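Local coordinates for protein ribulose-1,5-bisphosphate carboxylase/oxygenase large subunit (PDB 3QFW) that belongs to the Rubisco-like proteins, homologues of the CO2-fixing enzyme ribulose-bisphosphate carboxylase/oxygenase, and probably acts as a magnesium-dependent enzyme, at residues V102-P105 and A106-T110. Residues are numbered along the deposited sequence; the frame is centred on the assembly and turned at random.
Sequences VELP and AHYLT
Pro105 and the ring of Tyr108 lie side by side where the chain passes from strand 102-103 into helix 106-112. The proline ring runs along the CD1-CE1 side of the tyrosine, with Pro105 CD 3.6 Å from Tyr108 CD1. Pro105 O sits at the ring edge, in its plane, and accepts a hydrogen bond from the N-H of Tyr108, N to O 2.9 Å, an i+3 to i bond that closes the turn leading into the helix, with the donor above the carbonyl plane. Leu104 crosses Tyr108 at about a right angle: its CB meets Tyr108 CB at 3.9 Å and its CD2 stands over the rim of one ring face. Leu109 CD1, at the margin of this compact part, lies 4.0 Å from Leu104 CB. The solvent side, formed by exposed Ala106 and His107, is looser. With CG between the backbone N and the carbonyl carbon (chi1 83°), the imidazole of His107 turns back toward Pro105, ND1 3.8 Å from Pro105 CB and NE2 over the rim of the opposite face of Tyr108. Tyr108 is buried, its OH hydrogen-bonded to Ala76 O. Ile8 of strand 8-15 touches Leu104, Pro105 and Tyr108, while Leu275 of helix 265-276 packs on Leu104 and Leu109, so the turn bridges the N-terminal antiparallel sheet and a TIM-barrel helix.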
loop_
_atom_site.group_PDB
_atom_site.type_symbol
_atom_site.label_atom_id
_atom_site.label_comp_id
_atom_site.label_asym_id
_atom_site.label_seq_id
_atom_site.Cartn_x
_atom_site.Cartn_y
_atom_site.Cartn_z
ATOM N N VAL B 102 5.950 16.484 4.452
ATOM C CA VAL B 102 4.702 16.865 5.109
ATOM C C VAL B 102 5.027 17.556 6.433
ATOM O O VAL B 102 5.802 17.040 7.243
ATOM C CB VAL B 102 3.781 15.644 5.358
ATOM C CG1 VAL B 102 2.394 16.080 5.883
ATOM C CG2 VAL B 102 3.614 14.844 4.082
ATOM N N GLU B 103 4.451 18.735 6.633
ATOM C CA GLU B 103 4.570 19.432 7.905
ATOM C C GLU B 103 3.232 19.310 8.622
ATOM O O GLU B 103 2.254 19.940 8.228
ATOM C CB GLU B 103 4.935 20.907 7.690
ATOM C CG GLU B 103 6.177 21.131 6.839
ATOM C CD GLU B 103 6.493 22.604 6.628
ATOM O OE1 GLU B 103 5.748 23.460 7.150
ATOM O OE2 GLU B 103 7.492 22.909 5.940
ATOM N N LEU B 104 3.200 18.488 9.667
ATOM C CA LEU B 104 1.980 18.235 10.428
ATOM C C LEU B 104 1.902 19.121 11.665
ATOM O O LEU B 104 2.909 19.332 12.341
ATOM C CB LEU B 104 1.941 16.778 10.894
ATOM C CG LEU B 104 1.891 15.694 9.820
ATOM C CD1 LEU B 104 2.182 14.343 10.446
ATOM C CD2 LEU B 104 0.528 15.677 9.093
ATOM N N PRO B 105 0.697 19.639 11.959
ATOM C CA PRO B 105 0.374 20.280 13.236
ATOM C C PRO B 105 0.776 19.377 14.396
ATOM O O PRO B 105 0.622 18.154 14.315
ATOM C CB PRO B 105 -1.148 20.413 13.178
ATOM C CG PRO B 105 -1.430 20.584 11.737
ATOM C CD PRO B 105 -0.437 19.694 11.024
ATOM N N ALA B 106 1.285 19.987 15.462
ATOM C CA ALA B 106 1.787 19.255 16.615
ATOM C C ALA B 106 0.817 18.217 17.163
ATOM O O ALA B 106 1.239 17.198 17.693
ATOM C CB ALA B 106 2.203 20.235 17.726
ATOM N N HIS B 107 -0.481 18.462 17.051
ATOM C CA HIS B 107 -1.433 17.509 17.613
ATOM C C HIS B 107 -1.386 16.140 16.911
ATOM O O HIS B 107 -1.747 15.129 17.506
ATOM C CB HIS B 107 -2.862 18.082 17.685
ATOM C CG HIS B 107 -3.637 17.982 16.408
ATOM N ND1 HIS B 107 -3.777 19.044 15.539
ATOM C CD2 HIS B 107 -4.348 16.962 15.874
ATOM C CE1 HIS B 107 -4.527 18.676 14.516
ATOM N NE2 HIS B 107 -4.884 17.415 14.693
ATOM N N TYR B 108 -0.912 16.102 15.669
ATOM C CA TYR B 108 -0.748 14.824 14.973
ATOM C C TYR B 108 0.392 14.021 15.589
ATOM O O TYR B 108 0.299 12.804 15.746
ATOM C CB TYR B 108 -0.468 15.026 13.486
ATOM C CG TYR B 108 -1.680 15.444 12.694
ATOM C CD1 TYR B 108 -1.983 16.784 12.538
ATOM C CD2 TYR B 108 -2.525 14.502 12.121
ATOM C CE1 TYR B 108 -3.086 17.184 11.833
ATOM C CE2 TYR B 108 -3.645 14.898 11.407
ATOM C CZ TYR B 108 -3.908 16.241 11.263
ATOM O OH TYR B 108 -5.004 16.675 10.571
ATOM N N LEU B 109 1.475 14.704 15.932
ATOM C CA LEU B 109 2.607 13.999 16.510
ATOM C C LEU B 109 2.232 13.399 17.866
ATOM O O LEU B 109 2.641 12.297 18.189
ATOM C CB LEU B 109 3.826 14.913 16.615
ATOM C CG LEU B 109 4.668 15.039 15.340
ATOM C CD1 LEU B 109 3.872 15.607 14.147
ATOM C CD2 LEU B 109 5.939 15.859 15.617
ATOM N N THR B 110 1.428 14.111 18.647
ATOM C CA THR B 110 1.086 13.620 19.982
ATOM C C THR B 110 0.130 12.442 19.868
ATOM O O THR B 110 0.239 11.457 20.602
ATOM C CB THR B 110 0.456 14.714 20.867
ATOM O OG1 THR B 110 1.284 15.880 20.857
ATOM C CG2 THR B 110 0.319 14.222 22.297
#